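Local coordinates for choline binding protein PCPA (Streptococcus pneumoniae, PDB 4CP6), which is a pneumococcal vaccine antigen that probably attaches to cell-wall choline and so displays a leucine-rich-repeat domain, whose exact role remains uncertain, at residues F160-T168 against A182-E190; G202-T210 against A261-S269. All blocks are in the same frame, centred on the assembly; numbering follows the deposited sequence. Where two conformers were deposited one is given.

Contact 1 (F160-T168 against A182-E190)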
# COMPACT_ATOMS: atom_id res chain seq x y z
N PHE A 160 -5.74 0.27 7.43
CA PHE A 160 -5.66 0.59 8.85
C PHE A 160 -6.59 -0.27 9.72
O PHE A 160 -6.88 0.10 10.86
CB PHE A 160 -5.84 2.09 9.11
CG PHE A 160 -4.56 2.80 9.44
CD1 PHE A 160 -3.87 2.52 10.61
CD2 PHE A 160 -4.05 3.79 8.60
CE1 PHE A 160 -2.67 3.18 10.93
CE2 PHE A 160 -2.85 4.44 8.91
CZ PHE A 160 -2.19 4.15 10.08
N SER A 161 -7.03 -1.43 9.19
CA SER A 161 -7.76 -2.41 10.00
C SER A 161 -6.68 -3.23 10.73
O SER A 161 -6.29 -4.31 10.28
CB SER A 161 -8.65 -3.29 9.12
OG SER A 161 -9.70 -2.53 8.54
N GLN A 162 -6.16 -2.66 11.81
CA GLN A 162 -4.98 -3.18 12.49
C GLN A 162 -5.16 -4.52 13.17
O GLN A 162 -4.15 -5.17 13.40
CB GLN A 162 -4.44 -2.17 13.46
CG GLN A 162 -3.81 -1.00 12.72
CD GLN A 162 -3.26 0.03 13.67
OE1 GLN A 162 -3.88 0.41 14.68
NE2 GLN A 162 -2.09 0.54 13.34
N LYS A 163 -6.40 -4.93 13.48
CA LYS A 163 -6.63 -6.21 14.13
C LYS A 163 -7.08 -7.29 13.15
O LYS A 163 -7.32 -8.42 13.55
CB LYS A 163 -7.71 -6.02 15.23
CG LYS A 163 -7.27 -5.13 16.42
CD LYS A 163 -6.10 -5.74 17.21
CE LYS A 163 -5.55 -4.83 18.28
NZ LYS A 163 -4.22 -5.30 18.74
N LEU A 164 -7.19 -6.94 11.85
CA LEU A 164 -7.66 -7.91 10.84
C LEU A 164 -6.66 -9.07 10.74
O LEU A 164 -5.49 -8.87 10.43
CB LEU A 164 -7.87 -7.19 9.50
CG LEU A 164 -8.36 -8.05 8.34
CD1 LEU A 164 -9.77 -8.67 8.63
CD2 LEU A 164 -8.35 -7.25 7.07
N LYS A 165 -7.12 -10.28 11.10
CA LYS A 165 -6.24 -11.44 11.12
C LYS A 165 -6.60 -12.48 10.07
O LYS A 165 -5.75 -13.28 9.71
CB LYS A 165 -6.11 -12.07 12.54
CG LYS A 165 -7.35 -12.72 13.13
CD LYS A 165 -6.95 -13.65 14.28
CE LYS A 165 -8.03 -14.64 14.63
NZ LYS A 165 -7.56 -15.63 15.64
N LYS A 166 -7.84 -12.50 9.60
CA LYS A 166 -8.24 -13.45 8.58
C LYS A 166 -9.13 -12.76 7.56
O LYS A 166 -10.15 -12.20 7.94
CB LYS A 166 -8.93 -14.68 9.20
CG LYS A 166 -9.18 -15.81 8.20
CD LYS A 166 -9.69 -17.06 8.91
CE LYS A 166 -10.38 -18.01 7.97
NZ LYS A 166 -10.80 -19.26 8.66
N LEU A 167 -8.73 -12.79 6.29
CA LEU A 167 -9.51 -12.20 5.22
C LEU A 167 -9.51 -13.23 4.14
O LEU A 167 -8.44 -13.52 3.59
CB LEU A 167 -8.94 -10.85 4.73
CG LEU A 167 -9.97 -10.09 3.80
CD1 LEU A 167 -10.03 -8.61 4.09
CD2 LEU A 167 -9.68 -10.31 2.33
N THR A 168 -10.67 -13.82 3.86
CA THR A 168 -10.77 -14.88 2.86
C THR A 168 -11.91 -14.57 1.90
O THR A 168 -12.70 -13.66 2.12
CB THR A 168 -11.03 -16.23 3.52
OG1 THR A 168 -12.24 -16.14 4.28
CG2 THR A 168 -9.89 -16.68 4.43
N ALA A 182 -5.83 -1.14 -0.85
CA ALA A 182 -6.95 -1.80 -0.17
C ALA A 182 -6.54 -2.54 1.10
O ALA A 182 -7.36 -2.66 2.02
CB ALA A 182 -7.68 -2.74 -1.10
N PHE A 183 -5.29 -3.05 1.12
CA PHE A 183 -4.79 -3.84 2.25
C PHE A 183 -3.58 -3.18 2.87
O PHE A 183 -2.63 -3.86 3.30
CB PHE A 183 -4.44 -5.27 1.76
CG PHE A 183 -5.57 -6.00 1.06
CD1 PHE A 183 -6.84 -6.04 1.61
CD2 PHE A 183 -5.35 -6.65 -0.15
CE1 PHE A 183 -7.90 -6.67 0.93
CE2 PHE A 183 -6.39 -7.33 -0.80
CZ PHE A 183 -7.66 -7.32 -0.26
N ALA A 184 -3.63 -1.83 2.94
CA ALA A 184 -2.53 -1.03 3.48
C ALA A 184 -2.66 -0.85 5.00
O ALA A 184 -3.75 -0.98 5.58
CB ALA A 184 -2.56 0.33 2.80
N ASN A 185 -1.52 -0.56 5.65
CA ASN A 185 -1.48 -0.25 7.09
C ASN A 185 -2.04 -1.34 7.97
O ASN A 185 -2.66 -1.04 9.02
CB ASN A 185 -2.22 1.09 7.40
CG ASN A 185 -1.66 2.22 6.59
OD1 ASN A 185 -0.56 2.71 6.87
ND2 ASN A 185 -2.38 2.62 5.52
N LEU A 186 -1.84 -2.61 7.57
CA LEU A 186 -2.30 -3.72 8.38
C LEU A 186 -1.21 -4.23 9.30
O LEU A 186 -0.04 -4.14 8.97
CB LEU A 186 -2.83 -4.86 7.53
CG LEU A 186 -3.93 -4.50 6.50
CD1 LEU A 186 -4.35 -5.74 5.66
CD2 LEU A 186 -5.15 -3.84 7.13
N SER A 187 -1.61 -4.81 10.45
CA SER A 187 -0.63 -5.21 11.46
C SER A 187 -0.77 -6.65 11.91
O SER A 187 0.14 -7.14 12.59
CB SER A 187 -0.78 -4.34 12.71
OG SER A 187 -0.63 -2.96 12.40
N ASN A 188 -1.88 -7.34 11.58
CA ASN A 188 -2.12 -8.68 12.08
C ASN A 188 -2.53 -9.68 11.02
O ASN A 188 -2.97 -10.79 11.37
CB ASN A 188 -3.17 -8.64 13.21
CG ASN A 188 -2.55 -8.17 14.50
OD1 ASN A 188 -2.69 -7.02 14.90
ND2 ASN A 188 -1.72 -9.01 15.09
N LEU A 189 -2.42 -9.31 9.73
CA LEU A 189 -2.81 -10.21 8.64
C LEU A 189 -1.57 -10.96 8.12
O LEU A 189 -0.69 -10.36 7.50
CB LEU A 189 -3.43 -9.41 7.49
CG LEU A 189 -4.02 -10.28 6.34
CD1 LEU A 189 -5.23 -11.12 6.80
CD2 LEU A 189 -4.39 -9.42 5.15
N GLU A 190 -1.49 -12.25 8.40
CA GLU A 190 -0.28 -12.98 8.04
C GLU A 190 -0.30 -13.62 6.66
O GLU A 190 0.76 -13.96 6.12
CB GLU A 190 0.04 -14.05 9.10
CG GLU A 190 0.23 -13.43 10.48
CD GLU A 190 0.85 -14.33 11.54
OE1 GLU A 190 0.24 -15.38 11.85
OE2 GLU A 190 1.90 -13.96 12.10
O HOH W 1 -4.29 -6.40 10.23
O HOH W 2 -0.87 0.15 10.85
O HOH W 3 -3.16 -13.82 10.18
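F160-T168 and A182-E190 run side by side as equivalent stretches of neighbouring coils in a leucine-rich-repeat solenoid, F160 lying nearest N185, Q162 nearest S187 and K165 nearest L189. One direct backbone hydrogen bond joins them, from F160 N to A184 O (3.0 Å). Next to it the CA-H of F160 points at N185 O. Over one face of the F160 ring lies the side chain of N185: CB stands 3.5 Å from the ring centroid in a CH-pi contact, and the amide continues across the rim at CE2, its plane only 7° from that of the ring. CG of N185, anti to its carbonyl carbon (chi1 -55°), comes over the ring, and chi2 (-74°) lays the amide flat, while ND2 is held by S159 OG; F138 also stacks with F160.

Further along, water bridges the two segments. S161 begins a type I turn ending at L164, and one water donates to S161 O and L164 O while accepting from N188 N, linking the coils at this turn. A second water accepts from Q162 NE2 and donates to N185 O. Inside the solenoid, methyl CD2 of L186 packs 3.4 Å from S161 O, CD1 of L189 lies 4.3 Å from L167 CB, and CD1 of L167 approaches the F183 ring obliquely. These leucines and the phenylalanine form part of the buried core between coils, with L192 of the next strand touching both L167 and F183. At the far end, the CA-H of K165 is directed at N188 O, 3.3 Å from K165 CA.

Contact 2 (G202-T210 against A261-S269)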
# COMPACT_ATOMS: atom_id res chain seq x y z
N GLY A 202 -4.58 -2.55 -7.83
CA GLY A 202 -4.13 -1.17 -7.80
C GLY A 202 -2.76 -1.07 -7.14
O GLY A 202 -2.22 -2.05 -6.63
N SER A 203 -2.20 0.11 -7.20
CA SER A 203 -0.84 0.29 -6.67
C SER A 203 -0.83 0.33 -5.14
O SER A 203 -1.84 0.60 -4.47
CB SER A 203 -0.22 1.57 -7.21
OG SER A 203 -1.04 2.64 -6.81
N ASN A 204 0.36 0.04 -4.56
CA ASN A 204 0.61 0.13 -3.12
C ASN A 204 -0.41 -0.64 -2.33
O ASN A 204 -0.85 -0.20 -1.27
CB ASN A 204 0.65 1.61 -2.69
CG ASN A 204 1.66 2.36 -3.50
OD1 ASN A 204 2.58 1.73 -4.06
ND2 ASN A 204 1.53 3.66 -3.52
N LEU A 205 -0.76 -1.83 -2.84
CA LEU A 205 -1.83 -2.61 -2.24
C LEU A 205 -1.62 -2.91 -0.78
O LEU A 205 -2.60 -2.97 -0.03
CB LEU A 205 -1.97 -3.92 -3.04
CG LEU A 205 -3.12 -4.83 -2.69
CD1 LEU A 205 -4.47 -4.12 -2.80
CD2 LEU A 205 -3.14 -6.03 -3.63
N PHE A 206 -0.35 -3.11 -0.39
CA PHE A 206 0.01 -3.48 0.96
C PHE A 206 0.84 -2.37 1.64
O PHE A 206 1.59 -2.66 2.57
CB PHE A 206 0.80 -4.79 0.92
CG PHE A 206 0.02 -5.90 0.25
CD1 PHE A 206 -1.04 -6.51 0.89
CD2 PHE A 206 0.38 -6.36 -1.01
CE1 PHE A 206 -1.77 -7.53 0.27
CE2 PHE A 206 -0.35 -7.39 -1.63
CZ PHE A 206 -1.40 -7.98 -0.97
N ARG A 207 0.71 -1.12 1.19
CA ARG A 207 1.53 -0.03 1.71
C ARG A 207 1.57 -0.01 3.23
O ARG A 207 0.52 0.03 3.84
CB ARG A 207 1.03 1.31 1.16
CG ARG A 207 1.81 2.52 1.70
CD ARG A 207 1.30 3.85 1.14
NE ARG A 207 1.99 4.97 1.78
CZ ARG A 207 1.67 5.52 2.95
NH1 ARG A 207 0.63 5.07 3.64
NH2 ARG A 207 2.40 6.50 3.46
N LEU A 208 2.77 -0.00 3.83
CA LEU A 208 2.98 0.09 5.28
C LEU A 208 2.45 -1.09 6.08
O LEU A 208 2.52 -1.08 7.31
CB LEU A 208 2.44 1.42 5.85
CG LEU A 208 3.04 2.75 5.33
CD1 LEU A 208 2.67 3.91 6.26
CD2 LEU A 208 4.52 2.74 5.17
N THR A 209 2.00 -2.15 5.40
CA THR A 209 1.60 -3.36 6.10
C THR A 209 2.85 -4.09 6.64
O THR A 209 3.89 -4.12 5.98
CB THR A 209 0.72 -4.21 5.19
OG1 THR A 209 -0.52 -3.51 5.13
CG2 THR A 209 0.47 -5.62 5.75
N THR A 210 2.75 -4.65 7.86
CA THR A 210 3.91 -5.19 8.56
C THR A 210 3.78 -6.65 8.95
O THR A 210 4.66 -7.16 9.64
CB THR A 210 4.12 -4.37 9.84
OG1 THR A 210 2.92 -4.39 10.63
CG2 THR A 210 4.54 -2.92 9.56
N ALA A 261 7.79 -3.01 -8.13
CA ALA A 261 6.69 -2.07 -7.95
C ALA A 261 6.97 -1.15 -6.78
O ALA A 261 7.77 -1.46 -5.88
CB ALA A 261 5.40 -2.85 -7.65
N SER A 262 6.26 -0.04 -6.76
CA SER A 262 6.35 0.85 -5.64
C SER A 262 5.96 0.09 -4.36
O SER A 262 5.05 -0.75 -4.39
CB SER A 262 5.44 2.05 -5.85
OG SER A 262 4.11 1.68 -6.20
N TYR A 263 6.68 0.38 -3.25
CA TYR A 263 6.45 -0.24 -1.93
C TYR A 263 6.64 -1.77 -1.92
O TYR A 263 6.26 -2.43 -0.93
CB TYR A 263 5.04 0.13 -1.41
CG TYR A 263 4.94 1.57 -0.97
CD1 TYR A 263 4.58 2.58 -1.87
CD2 TYR A 263 5.22 1.94 0.35
CE1 TYR A 263 4.48 3.90 -1.45
CE2 TYR A 263 5.10 3.26 0.77
CZ TYR A 263 4.75 4.24 -0.14
OH TYR A 263 4.63 5.54 0.33
N SER A 264 7.29 -2.33 -2.95
CA SER A 264 7.38 -3.79 -3.03
C SER A 264 8.13 -4.49 -1.90
O SER A 264 7.82 -5.66 -1.64
CB SER A 264 7.94 -4.25 -4.36
OG SER A 264 9.14 -3.56 -4.68
N PHE A 265 9.14 -3.85 -1.27
CA PHE A 265 9.87 -4.43 -0.12
C PHE A 265 9.70 -3.51 1.08
O PHE A 265 10.53 -3.52 2.00
CB PHE A 265 11.39 -4.64 -0.41
CG PHE A 265 11.69 -5.69 -1.45
CD1 PHE A 265 11.47 -5.44 -2.80
CD2 PHE A 265 12.24 -6.92 -1.07
CE1 PHE A 265 11.81 -6.40 -3.77
CE2 PHE A 265 12.59 -7.87 -2.04
CZ PHE A 265 12.34 -7.62 -3.38
N ASN A 266 8.62 -2.74 1.12
CA ASN A 266 8.38 -1.85 2.23
C ASN A 266 8.25 -2.63 3.54
O ASN A 266 7.59 -3.66 3.58
CB ASN A 266 7.11 -1.05 1.97
CG ASN A 266 6.81 0.01 2.98
OD1 ASN A 266 7.70 0.81 3.38
ND2 ASN A 266 5.57 0.13 3.29
N LYS A 267 8.82 -2.08 4.62
CA LYS A 267 8.77 -2.64 5.99
C LYS A 267 9.44 -3.99 6.11
O LYS A 267 9.21 -4.69 7.09
CB LYS A 267 7.30 -2.73 6.49
CG LYS A 267 6.53 -1.39 6.53
CD LYS A 267 7.17 -0.49 7.61
CE LYS A 267 6.57 0.86 7.80
NZ LYS A 267 7.37 1.60 8.81
N ASN A 268 10.26 -4.37 5.15
CA ASN A 268 10.87 -5.68 5.17
C ASN A 268 11.65 -5.91 6.46
O ASN A 268 12.52 -5.11 6.81
CB ASN A 268 11.75 -5.82 3.96
CG ASN A 268 12.26 -7.23 3.83
OD1 ASN A 268 13.20 -7.61 4.52
ND2 ASN A 268 11.53 -8.06 3.08
N SER A 269 11.39 -7.03 7.14
CA SER A 269 11.99 -7.30 8.44
C SER A 269 13.19 -8.24 8.44
O SER A 269 13.95 -8.20 9.42
CB SER A 269 10.92 -7.92 9.36
OG SER A 269 9.81 -7.06 9.57
O HOH W 4 2.63 -0.83 -6.21
O HOH W 5 3.98 -2.34 0.78
O HOH W 6 5.03 6.42 2.99
O HOH W 7 4.78 -3.87 3.44
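S262 and Y263 meet N204 and R207 where two loops of the leucine-rich-repeat solenoid face each other, far apart in sequence and joined by side chains and water, without a backbone-to-backbone hydrogen bond. The A261-S269 segment is a chain of tight turns. The first, type II from A261 to S264, is reinforced by S264 OG, which donates to A261 O in the carbonyl plane. S262 then reaches across: OG donates to N204 OD1 (2.6 Å), 19° out of the amide's carbonyl plane, and accepts from a water that also takes the N-H of N204.

Y263 sets its ring against both N204 and R207, which approach from the same side of its plane. The N204 amide is steeply inclined to the ring, with OD1 near CD1, whereas R207 runs alongside in the same direction. Extended from CG to NE, with CG anti to the backbone N (chi1 178°), the arginine lays its CG over one ring face, 3.8 Å from the centroid, and brings NE to the phenol. The bond from R207 NE to Y263 OH is 3.1 Å long and nearly straight (162°), with OH at the edge of the guanidinium, close to its plane. A water also links R207 NH2 to the phenol oxygen. F286 stacks with the Y263 ring, connecting this loop to a later coil.

N266 sets its side chain beside CD2 and the backbone N of L208, while a water lies within hydrogen-bonding distance of N266 O and T209 O. K267, bent at chi2, runs alongside T210, crosses L208 and carries NZ to a salt bridge with D290. Along this chain, CG lies 3.9 Å from T210 CG2 and CE lies 3.8 Å from L208 CD2.

In the fold
After the antiparallel strands at its N terminus, the chain winds through successive parallel coils until contact 1 closes a short loop: 160-168 and 182-190 are separated by 13 residues that include strand 177-178. Contact 2 opens only afterwards, so the two follow in series and neither nest nor cross. Its own loop spans 50 residues, including the antiparallel strands 224-227, 230-233 and 238-241, and joins the coils that precede and follow these strands. The contacts, with centres about 13 Å apart, adjoin through segments 182-190 and 202-210: N185 N probably bonds to R207 O, and T209 OG1 to F183 O, carrying the coil-to-coil stacking onward.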